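Local atomic coordinates of phospholipase C-beta (PLC-beta) (Sepia officinalis, PDB entry 3QR0), a protein that is a multidomain phospholipase C of the beta class, joining a PH domain, EF-hand-like modules, a TIM-type barrel that holds a calcium ion, and a C2 domain. Residues D370-K375 with H383-C388; I380-H383 with T389-L392; S336-Y341 with I571-T576; K499-A504 with S543-Q548. One frame throughout, in Å; residues are numbered along the deposited sequence.

Interaction 1: D370-K375 with H383-C388; sequences DCWDGK and HGFTMC. With CA (calcium ion), chain B.
Asp370 OD2 is gripped by the calcium ion, by Tyr341 OH and by water 1, which carries the contact across to Gly384. Both carboxylate oxygens bind the metal, OD2 at 2.5 Å from the calcium ion, and Asn339, Glu368 and Glu417 complete the protein ligands. Asp370 CG lies opposite the carbonyl carbon (chi1 -73°), which carries the carboxylate toward the metal and water 1. Water 1 gives a hydrogen to Asp370 OD2 (2.8 Å) and accepts two, from Trp372 NE1 at 3.1 Å and from Gly384 N at 3.0 Å. It sits in the plane of the indole, at its edge, where the ring N-H points.

Gly384 CA comes up against the six-membered end of that indole, 3.4 Å from Trp372 CZ2, an approach that suits a residue with no side chain. Farther out, Phe385 CE2 meets Trp372 CH2 obliquely at 3.7 Å, the ring planes at 87°, whereas His419 does stack on the tryptophan. Phe385 takes a positive phi of 60° at the third position of the type II turn from His383 to Thr386. The turn is tied mainly by a side chain: Thr386 OG1 donates to His383 O at 2.6 Å and, in an ST turn, accepts from Cys388 N at 3.2 Å, whereas the backbone bond of the turn is weak. His383 ND1 hydrogen-bonds to Gln346 O.

With no direct hydrogen bond between 370-375 and 383-388, the polar link runs through water 1. Its bond to OD2, together with the chelated metal, should fix the rotation of the carboxylate and couple the loop to the calcium site.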
loop_
_atom_site.group_PDB
_atom_site.type_symbol
_atom_site.label_atom_id
_atom_site.label_comp_id
_atom_site.label_asym_id
_atom_site.label_seq_id
_atom_site.Cartn_x
_atom_site.Cartn_y
_atom_site.Cartn_z
ATOM N N ASP A 370 -16.130 -2.150 -18.041
ATOM C CA ASP A 370 -16.384 -2.549 -19.427
ATOM C C ASP A 370 -17.840 -2.968 -19.537
ATOM O O ASP A 370 -18.208 -4.067 -19.104
ATOM C CB ASP A 370 -15.499 -3.735 -19.837
ATOM C CG ASP A 370 -14.044 -3.360 -20.032
ATOM O OD1 ASP A 370 -13.633 -2.224 -19.710
ATOM O OD2 ASP A 370 -13.278 -4.227 -20.501
ATOM N N CYS A 371 -18.660 -2.110 -20.142
ATOM C CA CYS A 371 -20.108 -2.305 -20.160
ATOM C C CYS A 371 -20.594 -2.923 -21.473
ATOM O O CYS A 371 -20.265 -2.436 -22.552
ATOM C CB CYS A 371 -20.816 -0.974 -19.907
ATOM S SG CYS A 371 -20.217 -0.132 -18.424
ATOM N N TRP A 372 -21.380 -3.993 -21.360
ATOM C CA TRP A 372 -21.947 -4.700 -22.514
ATOM C C TRP A 372 -23.446 -4.942 -22.310
ATOM O O TRP A 372 -23.942 -4.934 -21.175
ATOM C CB TRP A 372 -21.224 -6.043 -22.724
ATOM C CG TRP A 372 -19.746 -5.896 -22.996
ATOM C CD1 TRP A 372 -18.754 -5.757 -22.071
ATOM C CD2 TRP A 372 -19.105 -5.871 -24.279
ATOM N NE1 TRP A 372 -17.532 -5.653 -22.697
ATOM C CE2 TRP A 372 -17.722 -5.712 -24.053
ATOM C CE3 TRP A 372 -19.568 -5.971 -25.596
ATOM C CZ2 TRP A 372 -16.793 -5.640 -25.099
ATOM C CZ3 TRP A 372 -18.644 -5.899 -26.638
ATOM C CH2 TRP A 372 -17.271 -5.738 -26.379
ATOM N N ASP A 373 -24.161 -5.157 -23.413
ATOM C CA ASP A 373 -25.586 -5.484 -23.351
ATOM C C ASP A 373 -25.764 -6.851 -22.706
ATOM O O ASP A 373 -25.129 -7.810 -23.122
ATOM C CB ASP A 373 -26.214 -5.523 -24.754
ATOM C CG ASP A 373 -26.452 -4.139 -25.345
ATOM O OD1 ASP A 373 -26.305 -3.125 -24.631
ATOM O OD2 ASP A 373 -26.798 -4.066 -26.542
ATOM N N GLY A 374 -26.614 -6.929 -21.686
ATOM C CA GLY A 374 -26.998 -8.211 -21.103
ATOM C C GLY A 374 -28.194 -8.780 -21.840
ATOM O O GLY A 374 -29.006 -8.026 -22.395
ATOM N N LYS A 375 -28.298 -10.109 -21.837
ATOM C CA LYS A 375 -29.328 -10.826 -22.598
ATOM C C LYS A 375 -30.747 -10.538 -22.121
ATOM O O LYS A 375 -31.687 -10.640 -22.904
ATOM C CB LYS A 375 -29.081 -12.344 -22.560
ATOM C CG LYS A 375 -27.995 -12.824 -23.523
ATOM C CD LYS A 375 -27.923 -14.352 -23.621
ATOM C CE LYS A 375 -29.206 -14.953 -24.181
ATOM N NZ LYS A 375 -29.037 -16.377 -24.602
ATOM N N HIS A 383 -15.283 -8.915 -19.857
ATOM C CA HIS A 383 -14.312 -8.722 -20.931
ATOM C C HIS A 383 -14.902 -9.327 -22.200
ATOM O O HIS A 383 -15.016 -10.548 -22.326
ATOM C CB HIS A 383 -12.960 -9.362 -20.581
ATOM C CG HIS A 383 -11.820 -8.882 -21.429
ATOM N ND1 HIS A 383 -10.568 -9.456 -21.385
ATOM C CD2 HIS A 383 -11.741 -7.879 -22.339
ATOM C CE1 HIS A 383 -9.766 -8.830 -22.230
ATOM N NE2 HIS A 383 -10.453 -7.868 -22.823
ATOM N N GLY A 384 -15.297 -8.464 -23.131
ATOM C CA GLY A 384 -15.989 -8.894 -24.339
ATOM C C GLY A 384 -15.216 -9.868 -25.211
ATOM O O GLY A 384 -13.993 -9.779 -25.320
ATOM N N PHE A 385 -15.953 -10.791 -25.826
ATOM C CA PHE A 385 -15.413 -11.821 -26.718
ATOM C C PHE A 385 -14.395 -12.758 -26.052
ATOM O O PHE A 385 -13.515 -13.305 -26.723
ATOM C CB PHE A 385 -14.826 -11.192 -27.985
ATOM C CG PHE A 385 -15.786 -10.293 -28.712
ATOM C CD1 PHE A 385 -16.699 -10.819 -29.612
ATOM C CD2 PHE A 385 -15.771 -8.922 -28.502
ATOM C CE1 PHE A 385 -17.592 -9.986 -30.293
ATOM C CE2 PHE A 385 -16.661 -8.086 -29.175
ATOM C CZ PHE A 385 -17.568 -8.619 -30.067
ATOM N N THR A 386 -14.544 -12.967 -24.746
ATOM C CA THR A 386 -13.700 -13.916 -24.017
ATOM C C THR A 386 -14.586 -14.897 -23.259
ATOM O O THR A 386 -15.806 -14.822 -23.345
ATOM C CB THR A 386 -12.780 -13.213 -23.005
ATOM O OG1 THR A 386 -13.570 -12.724 -21.914
ATOM C CG2 THR A 386 -11.998 -12.065 -23.662
ATOM N N MET A 387 -13.969 -15.805 -22.506
ATOM C CA MET A 387 -14.718 -16.736 -21.666
ATOM C C MET A 387 -14.842 -16.269 -20.210
ATOM O O MET A 387 -15.201 -17.060 -19.334
ATOM C CB MET A 387 -14.069 -18.122 -21.727
ATOM C CG MET A 387 -14.084 -18.731 -23.129
ATOM S SD MET A 387 -15.749 -18.919 -23.793
ATOM C CE MET A 387 -16.381 -20.253 -22.769
ATOM N N CYS A 388 -14.555 -14.994 -19.948
ATOM C CA CYS A 388 -14.731 -14.446 -18.608
ATOM C C CYS A 388 -16.207 -14.466 -18.209
ATOM O O CYS A 388 -17.093 -14.362 -19.059
ATOM C CB CYS A 388 -14.187 -13.018 -18.516
ATOM S SG CYS A 388 -12.382 -12.897 -18.610
HETATM CA CA CA B . -11.335 -2.625 -20.746
HETATM O O HOH W 1 -14.412 -5.631 -22.691
HETATM O O HOH W 2 -10.580 -4.433 -22.231
HETATM O O HOH W 3 -8.980 -2.413 -21.333
#

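Interaction 2: I380-H383 with T389-L392; sequences IITH and TEVL
Residues 380-383 and 389-392 form the two arms of a beta hairpin at the margin of the X-domain part of the TIM-type barrel, with Ile381 and Val391 as an antiparallel hydrogen-bonded pair and Ile380 and Leu392 as the non-hydrogen-bonded pair beside it. Ile381 N donates to Val391 O at 2.8 Å with an N-H...O angle of 168°, and Val391 N returns a bond to Ile381 O at 3.1 Å. Glu390 CA adds a CA-H...O contact to Ile381 O.

Ile381 and Val391 send their branched side chains to the same face, Ile381 CB lying 3.9 Å from Val391 CG2. That face packs against helix 393-403: both residues touch Val396, and Ile381 also reaches Phe393, so compact beta-branched residues suit the strands here. Leu392 stands at the N-cap position of this helix.

Thr382 carries the pairing toward the turn. Around its side chain the long, extended Glu390 passes obliquely, its CG 3.8 Å from Thr382 CB, so the aliphatic part of the glutamate does the touching. On the other side of strand 380-381, strand 366-372 continues the sheet, bonded through the backbones of Ile380 and Thr382. With OG1 swung opposite its own backbone N (chi1 -167°), Thr382 donates to Thr389 O at 2.8 Å. The hydroxyl stands 51° out of the carbonyl plane, and Ser351 OG is a second partner of the same Thr389 oxygen.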
loop_
_atom_site.group_PDB
_atom_site.type_symbol
_atom_site.label_atom_id
_atom_site.label_comp_id
_atom_site.label_asym_id
_atom_site.label_seq_id
_atom_site.Cartn_x
_atom_site.Cartn_y
_atom_site.Cartn_z
ATOM N N ILE A 380 -24.375 -5.478 -18.337
ATOM C CA ILE A 380 -23.432 -6.295 -17.592
ATOM C C ILE A 380 -22.031 -5.751 -17.761
ATOM O O ILE A 380 -21.774 -4.927 -18.639
ATOM C CB ILE A 380 -23.452 -7.765 -18.062
ATOM C CG1 ILE A 380 -23.014 -7.871 -19.529
ATOM C CG2 ILE A 380 -24.839 -8.369 -17.851
ATOM C CD1 ILE A 380 -22.971 -9.277 -20.055
ATOM N N ILE A 381 -21.135 -6.217 -16.901
ATOM C CA ILE A 381 -19.709 -5.922 -17.002
ATOM C C ILE A 381 -18.951 -7.219 -17.226
ATOM O O ILE A 381 -19.156 -8.203 -16.511
ATOM C CB ILE A 381 -19.190 -5.218 -15.740
ATOM C CG1 ILE A 381 -19.756 -3.797 -15.670
ATOM C CG2 ILE A 381 -17.651 -5.186 -15.719
ATOM C CD1 ILE A 381 -19.398 -3.044 -14.389
ATOM N N THR A 382 -18.082 -7.219 -18.234
ATOM C CA THR A 382 -17.278 -8.387 -18.569
ATOM C C THR A 382 -16.208 -7.998 -19.586
ATOM O O THR A 382 -16.223 -6.878 -20.110
ATOM C CB THR A 382 -18.150 -9.541 -19.149
ATOM O OG1 THR A 382 -17.387 -10.754 -19.183
ATOM C CG2 THR A 382 -18.653 -9.214 -20.558
ATOM N N HIS A 383 -15.283 -8.915 -19.857
ATOM C CA HIS A 383 -14.312 -8.722 -20.931
ATOM C C HIS A 383 -14.902 -9.327 -22.200
ATOM O O HIS A 383 -15.016 -10.548 -22.326
ATOM C CB HIS A 383 -12.960 -9.362 -20.581
ATOM C CG HIS A 383 -11.820 -8.882 -21.429
ATOM N ND1 HIS A 383 -10.568 -9.456 -21.385
ATOM C CD2 HIS A 383 -11.741 -7.879 -22.339
ATOM C CE1 HIS A 383 -9.766 -8.830 -22.230
ATOM N NE2 HIS A 383 -10.453 -7.868 -22.823
ATOM N N THR A 389 -16.467 -14.626 -16.914
ATOM C CA THR A 389 -17.828 -14.529 -16.397
ATOM C C THR A 389 -18.270 -13.060 -16.428
ATOM O O THR A 389 -17.471 -12.171 -16.728
ATOM C CB THR A 389 -17.939 -15.102 -14.968
ATOM O OG1 THR A 389 -17.092 -14.361 -14.089
ATOM C CG2 THR A 389 -17.526 -16.588 -14.939
ATOM N N GLU A 390 -19.543 -12.825 -16.130
ATOM C CA GLU A 390 -20.152 -11.495 -16.189
ATOM C C GLU A 390 -20.738 -11.142 -14.833
ATOM O O GLU A 390 -21.124 -12.036 -14.076
ATOM C CB GLU A 390 -21.300 -11.491 -17.201
ATOM C CG GLU A 390 -20.954 -12.076 -18.554
ATOM C CD GLU A 390 -22.170 -12.254 -19.447
ATOM O OE1 GLU A 390 -23.310 -12.274 -18.930
ATOM O OE2 GLU A 390 -21.980 -12.367 -20.677
ATOM N N VAL A 391 -20.824 -9.844 -14.542
ATOM C CA VAL A 391 -21.547 -9.352 -13.364
ATOM C C VAL A 391 -22.510 -8.241 -13.794
ATOM O O VAL A 391 -22.347 -7.656 -14.868
ATOM C CB VAL A 391 -20.582 -8.840 -12.251
ATOM C CG1 VAL A 391 -19.708 -9.988 -11.717
ATOM C CG2 VAL A 391 -19.719 -7.702 -12.756
ATOM N N LEU A 392 -23.513 -7.959 -12.966
ATOM C CA LEU A 392 -24.486 -6.901 -13.272
ATOM C C LEU A 392 -23.845 -5.540 -13.062
ATOM O O LEU A 392 -23.184 -5.311 -12.051
ATOM C CB LEU A 392 -25.741 -7.004 -12.396
ATOM C CG LEU A 392 -26.833 -8.008 -12.772
ATOM C CD1 LEU A 392 -27.956 -7.946 -11.736
ATOM C CD2 LEU A 392 -27.385 -7.747 -14.173
#

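Interaction 3: S336-Y341 with I571-T576. With CA (calcium ion), chain B.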
loop_
_atom_site.group_PDB
_atom_site.type_symbol
_atom_site.label_atom_id
_atom_site.label_comp_id
_atom_site.label_asym_id
_atom_site.label_seq_id
_atom_site.Cartn_x
_atom_site.Cartn_y
_atom_site.Cartn_z
ATOM N N SER A 336 -4.537 4.085 -9.938
ATOM C CA SER A 336 -5.429 3.650 -11.015
ATOM C C SER A 336 -5.414 2.144 -11.314
ATOM O O SER A 336 -4.350 1.517 -11.388
ATOM C CB SER A 336 -5.077 4.395 -12.301
ATOM O OG SER A 336 -5.219 5.792 -12.128
ATOM N N SER A 337 -6.611 1.597 -11.530
ATOM C CA SER A 337 -6.823 0.179 -11.792
ATOM C C SER A 337 -7.322 -0.069 -13.223
ATOM O O SER A 337 -8.178 0.661 -13.717
ATOM C CB SER A 337 -7.850 -0.360 -10.793
ATOM O OG SER A 337 -8.412 -1.577 -11.233
ATOM N N HIS A 338 -6.787 -1.104 -13.871
ATOM C CA HIS A 338 -7.223 -1.542 -15.209
ATOM C C HIS A 338 -8.152 -2.769 -15.136
ATOM O O HIS A 338 -7.930 -3.657 -14.306
ATOM C CB HIS A 338 -6.001 -1.907 -16.067
ATOM C CG HIS A 338 -6.352 -2.558 -17.373
ATOM N ND1 HIS A 338 -6.064 -3.876 -17.653
ATOM C CD2 HIS A 338 -6.974 -2.070 -18.471
ATOM C CE1 HIS A 338 -6.492 -4.171 -18.868
ATOM N NE2 HIS A 338 -7.050 -3.091 -19.385
ATOM N N ASN A 339 -9.139 -2.835 -16.045
ATOM C CA ASN A 339 -10.164 -3.914 -16.088
ATOM C C ASN A 339 -10.422 -4.437 -14.681
ATOM O O ASN A 339 -10.182 -5.609 -14.364
ATOM C CB ASN A 339 -9.776 -5.064 -17.046
ATOM C CG ASN A 339 -10.027 -4.740 -18.529
ATOM O OD1 ASN A 339 -10.609 -3.709 -18.878
ATOM N ND2 ASN A 339 -9.590 -5.643 -19.407
ATOM N N THR A 340 -10.909 -3.526 -13.852
ATOM C CA THR A 340 -11.012 -3.700 -12.408
ATOM C C THR A 340 -11.865 -4.903 -12.018
ATOM O O THR A 340 -11.600 -5.564 -11.010
ATOM C CB THR A 340 -11.622 -2.427 -11.784
ATOM O OG1 THR A 340 -10.923 -1.277 -12.281
ATOM C CG2 THR A 340 -11.551 -2.463 -10.255
ATOM N N TYR A 341 -12.885 -5.171 -12.831
ATOM C CA TYR A 341 -13.802 -6.297 -12.638
ATOM C C TYR A 341 -13.143 -7.685 -12.650
ATOM O O TYR A 341 -13.702 -8.628 -12.097
ATOM C CB TYR A 341 -14.945 -6.249 -13.681
ATOM C CG TYR A 341 -14.470 -6.256 -15.119
ATOM C CD1 TYR A 341 -14.352 -7.452 -15.824
ATOM C CD2 TYR A 341 -14.138 -5.071 -15.773
ATOM C CE1 TYR A 341 -13.911 -7.471 -17.135
ATOM C CE2 TYR A 341 -13.689 -5.079 -17.077
ATOM C CZ TYR A 341 -13.581 -6.286 -17.759
ATOM O OH TYR A 341 -13.137 -6.307 -19.056
ATOM N N ILE A 571 -3.052 5.478 -18.989
ATOM C CA ILE A 571 -2.320 4.416 -19.676
ATOM C C ILE A 571 -2.921 3.093 -19.237
ATOM O O ILE A 571 -3.322 2.957 -18.083
ATOM C CB ILE A 571 -0.824 4.423 -19.293
ATOM C CG1 ILE A 571 -0.245 5.841 -19.360
ATOM C CG2 ILE A 571 -0.035 3.442 -20.175
ATOM C CD1 ILE A 571 0.015 6.352 -20.762
ATOM N N TYR A 572 -3.008 2.119 -20.142
ATOM C CA TYR A 572 -3.456 0.782 -19.749
ATOM C C TYR A 572 -2.719 -0.315 -20.519
ATOM O O TYR A 572 -2.236 -0.078 -21.632
ATOM C CB TYR A 572 -4.981 0.650 -19.886
ATOM C CG TYR A 572 -5.504 0.833 -21.281
ATOM C CD1 TYR A 572 -5.685 -0.262 -22.118
ATOM C CD2 TYR A 572 -5.831 2.099 -21.770
ATOM C CE1 TYR A 572 -6.163 -0.111 -23.402
ATOM C CE2 TYR A 572 -6.319 2.261 -23.064
ATOM C CZ TYR A 572 -6.481 1.151 -23.874
ATOM O OH TYR A 572 -6.963 1.275 -25.161
ATOM N N PRO A 573 -2.614 -1.518 -19.920
ATOM C CA PRO A 573 -1.804 -2.567 -20.537
ATOM C C PRO A 573 -2.360 -3.085 -21.863
ATOM O O PRO A 573 -3.571 -3.140 -22.059
ATOM C CB PRO A 573 -1.780 -3.685 -19.478
ATOM C CG PRO A 573 -2.886 -3.379 -18.541
ATOM C CD PRO A 573 -3.083 -1.896 -18.577
ATOM N N LYS A 574 -1.455 -3.444 -22.767
ATOM C CA LYS A 574 -1.818 -4.028 -24.058
ATOM C C LYS A 574 -2.504 -5.390 -23.915
ATOM O O LYS A 574 -2.316 -6.100 -22.923
ATOM C CB LYS A 574 -0.574 -4.168 -24.948
ATOM C CG LYS A 574 0.518 -5.075 -24.382
ATOM C CD LYS A 574 1.796 -5.036 -25.224
ATOM C CE LYS A 574 2.963 -5.649 -24.462
ATOM N NZ LYS A 574 4.219 -5.680 -25.264
ATOM N N GLY A 575 -3.276 -5.753 -24.932
ATOM C CA GLY A 575 -4.056 -6.983 -24.931
ATOM C C GLY A 575 -3.270 -8.286 -24.874
ATOM O O GLY A 575 -3.826 -9.319 -24.480
ATOM N N THR A 576 -1.995 -8.256 -25.261
ATOM C CA THR A 576 -1.157 -9.461 -25.238
ATOM C C THR A 576 -0.789 -9.918 -23.825
ATOM O O THR A 576 -0.363 -11.061 -23.640
ATOM C CB THR A 576 0.155 -9.283 -26.049
ATOM O OG1 THR A 576 0.816 -8.078 -25.639
ATOM C CG2 THR A 576 -0.133 -9.222 -27.536
HETATM CA CA CA B . -11.335 -2.625 -20.746
HETATM O O HOH W 3 -8.980 -2.413 -21.333
HETATM O O HOH W 2 -10.580 -4.433 -22.231
#
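Pro573 turns its CG onto one face of the His338 imidazole, 3.7 Å from the ring centroid, in a CH-pi contact. With CG swung opposite the backbone N (chi1 171°), His338 carries its ring toward strand 569-572. On the same proline, CD is 3.5 Å from His338 CG. The opposite face of the imidazole is covered by Asn339 CG, so the ring is sandwiched between its own neighbour and the proline. Tyr572 adds its CB at 3.7 Å from His338 CD2; the two aromatic planes are nearly parallel (10°) but slid apart and barely overlap.

The histidine is positioned at both nitrogens. Its ND1 hydrogen-bonds to Asn599 OD1, and NE2 is 2.8 Å from water 3, itself a ligand of the calcium ion. Asn339 OD1 binds the calcium ion directly at 2.3 Å, while ND2 is held by Gln346 OE1 and by water 2 at 3.2 Å. An amide suits this place because one end binds metal and the other donates hydrogen bonds.

Outside this shell, backbone bonds to Leu598 anchor Ser336 and His338. Tyr572 ends strand 569-572, which lies between strands 540-545 and 595-596, and Pro573 rests against Glu546 at the start of helix 546-555.

Interaction 4: K499-A504 with S543-Q548; sequences KDAGTA and SMVETQ
Asp500 and Ala501, at the C-terminal end of helix 488-501, meet Val545 and Thr547 at a beta-alpha junction of the TIM-type barrel, where strand 540-545 passes into helix 546-555.

The polar part is a single hydrogen bond, from Thr547 OG1 to Asp500 OD2, modelled at a doubtfully short 2.5 Å. The two side chains cross at about a right angle. Asp500 holds its other oxygen, OD1, in a salt bridge with Lys496 one turn back, so the carboxylate links its own helix to the first turn of helix 546-555. At its own helix's C-terminal end that negative charge would be disfavoured, which Lys496 and the N-terminal end of helix 546-555 probably offset.

Backbone bonds shape the rest. Gly502 leaves the helix with a positive phi of 66°, an angle that glycine takes readily, and Gly502 N still donates to Lys499 O at 3.2 Å. The chain then turns to Thr503, whose OG1 bonds the calcium ligand Glu417.

The apolar part is Val545, at the N-cap position of helix 546-555, against Ala501, with the two CB atoms 4.3 Å apart. The small alanine lets the backbones come close. Val545 CG2, placed opposite its backbone N, lies 3.6 Å from Asp500 O.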
loop_
_atom_site.group_PDB
_atom_site.type_symbol
_atom_site.label_atom_id
_atom_site.label_comp_id
_atom_site.label_asym_id
_atom_site.label_seq_id
_atom_site.Cartn_x
_atom_site.Cartn_y
_atom_site.Cartn_z
ATOM N N LYS A 499 -4.927 -2.671 -32.455
ATOM C CA LYS A 499 -4.962 -4.106 -32.162
ATOM C C LYS A 499 -4.630 -4.392 -30.704
ATOM O O LYS A 499 -5.328 -5.163 -30.045
ATOM C CB LYS A 499 -3.993 -4.876 -33.063
ATOM C CG LYS A 499 -4.452 -4.988 -34.500
ATOM C CD LYS A 499 -3.503 -5.854 -35.322
ATOM C CE LYS A 499 -3.917 -5.895 -36.781
ATOM N NZ LYS A 499 -3.457 -7.148 -37.433
ATOM N N ASP A 500 -3.567 -3.763 -30.206
ATOM C CA ASP A 500 -3.146 -3.944 -28.817
ATOM C C ASP A 500 -4.190 -3.430 -27.817
ATOM O O ASP A 500 -4.238 -3.896 -26.680
ATOM C CB ASP A 500 -1.795 -3.255 -28.569
ATOM C CG ASP A 500 -0.626 -3.974 -29.240
ATOM O OD1 ASP A 500 -0.838 -5.031 -29.876
ATOM O OD2 ASP A 500 0.518 -3.480 -29.130
ATOM N N ALA A 501 -5.023 -2.482 -28.248
ATOM C CA ALA A 501 -6.077 -1.908 -27.402
ATOM C C ALA A 501 -7.231 -2.874 -27.130
ATOM O O ALA A 501 -7.986 -2.684 -26.173
ATOM C CB ALA A 501 -6.617 -0.621 -28.028
ATOM N N GLY A 502 -7.376 -3.896 -27.971
ATOM C CA GLY A 502 -8.380 -4.931 -27.754
ATOM C C GLY A 502 -9.775 -4.360 -27.880
ATOM O O GLY A 502 -10.044 -3.574 -28.794
ATOM N N THR A 503 -10.655 -4.717 -26.945
ATOM C CA THR A 503 -12.041 -4.237 -26.982
ATOM C C THR A 503 -12.154 -2.711 -26.831
ATOM O O THR A 503 -13.140 -2.123 -27.259
ATOM C CB THR A 503 -12.923 -4.910 -25.903
ATOM O OG1 THR A 503 -12.441 -4.572 -24.598
ATOM C CG2 THR A 503 -12.936 -6.436 -26.079
ATOM N N ALA A 504 -11.147 -2.073 -26.240
ATOM C CA ALA A 504 -11.151 -0.618 -26.070
ATOM C C ALA A 504 -10.990 0.147 -27.388
ATOM O O ALA A 504 -11.221 1.355 -27.432
ATOM C CB ALA A 504 -10.069 -0.202 -25.089
ATOM N N SER A 543 -6.922 8.270 -23.293
ATOM C CA SER A 543 -6.632 7.007 -22.639
ATOM C C SER A 543 -5.882 6.188 -23.674
ATOM O O SER A 543 -6.450 5.818 -24.696
ATOM C CB SER A 543 -7.931 6.320 -22.209
ATOM O OG SER A 543 -7.668 5.159 -21.430
ATOM N N MET A 544 -4.596 5.954 -23.422
ATOM C CA MET A 544 -3.716 5.304 -24.381
ATOM C C MET A 544 -3.338 3.899 -23.938
ATOM O O MET A 544 -2.884 3.697 -22.806
ATOM C CB MET A 544 -2.424 6.103 -24.519
ATOM C CG MET A 544 -2.597 7.555 -24.877
ATOM S SD MET A 544 -0.980 8.307 -25.163
ATOM C CE MET A 544 -1.444 10.019 -25.439
ATOM N N VAL A 545 -3.475 2.933 -24.840
ATOM C CA VAL A 545 -2.880 1.620 -24.618
ATOM C C VAL A 545 -1.367 1.828 -24.515
ATOM O O VAL A 545 -0.837 2.789 -25.068
ATOM C CB VAL A 545 -3.255 0.621 -25.737
ATOM C CG1 VAL A 545 -2.563 0.974 -27.067
ATOM C CG2 VAL A 545 -2.930 -0.808 -25.305
ATOM N N GLU A 546 -0.669 0.969 -23.777
ATOM C CA GLU A 546 0.755 1.179 -23.545
ATOM C C GLU A 546 1.534 1.325 -24.850
ATOM O O GLU A 546 2.461 2.114 -24.918
ATOM C CB GLU A 546 1.365 0.077 -22.664
ATOM C CG GLU A 546 1.501 -1.283 -23.306
ATOM C CD GLU A 546 2.098 -2.313 -22.354
ATOM O OE1 GLU A 546 1.323 -3.073 -21.744
ATOM O OE2 GLU A 546 3.340 -2.361 -22.208
ATOM N N THR A 547 1.140 0.584 -25.883
ATOM C CA THR A 547 1.787 0.668 -27.192
ATOM C C THR A 547 1.729 2.090 -27.770
ATOM O O THR A 547 2.721 2.574 -28.312
ATOM C CB THR A 547 1.151 -0.318 -28.193
ATOM O OG1 THR A 547 1.079 -1.618 -27.595
ATOM C CG2 THR A 547 1.969 -0.398 -29.476
ATOM N N GLN A 548 0.583 2.762 -27.640
ATOM C CA GLN A 548 0.454 4.134 -28.151
ATOM C C GLN A 548 1.315 5.086 -27.338
ATOM O O GLN A 548 2.051 5.894 -27.902
ATOM C CB GLN A 548 -1.000 4.617 -28.139
ATOM C CG GLN A 548 -1.192 6.042 -28.705
ATOM C CD GLN A 548 -2.653 6.477 -28.768
ATOM O OE1 GLN A 548 -3.450 6.129 -27.904
ATOM N NE2 GLN A 548 -3.000 7.255 -29.793
#

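Following the chain from the N terminus, 336-341 opens interaction 3, and everything else falls inside the loop it closes at 571-576. Interaction 1 begins next at 370-375, and interaction 2 opens on 380-383, whose last residue, His383, also begins the closing segment of interaction 1; 389-392 then closes the hairpin. Interaction 4 follows in series, opening at 499-504 and closing at 543-548. Interactions 1 and 3 converge on the calcium ion and two of its waters. Interactions 3 and 4 meet through adjacent strands 569-572 and 540-545. Interactions 1 and 2 lie within the X domain, while interaction 3 ties it to the Y domain.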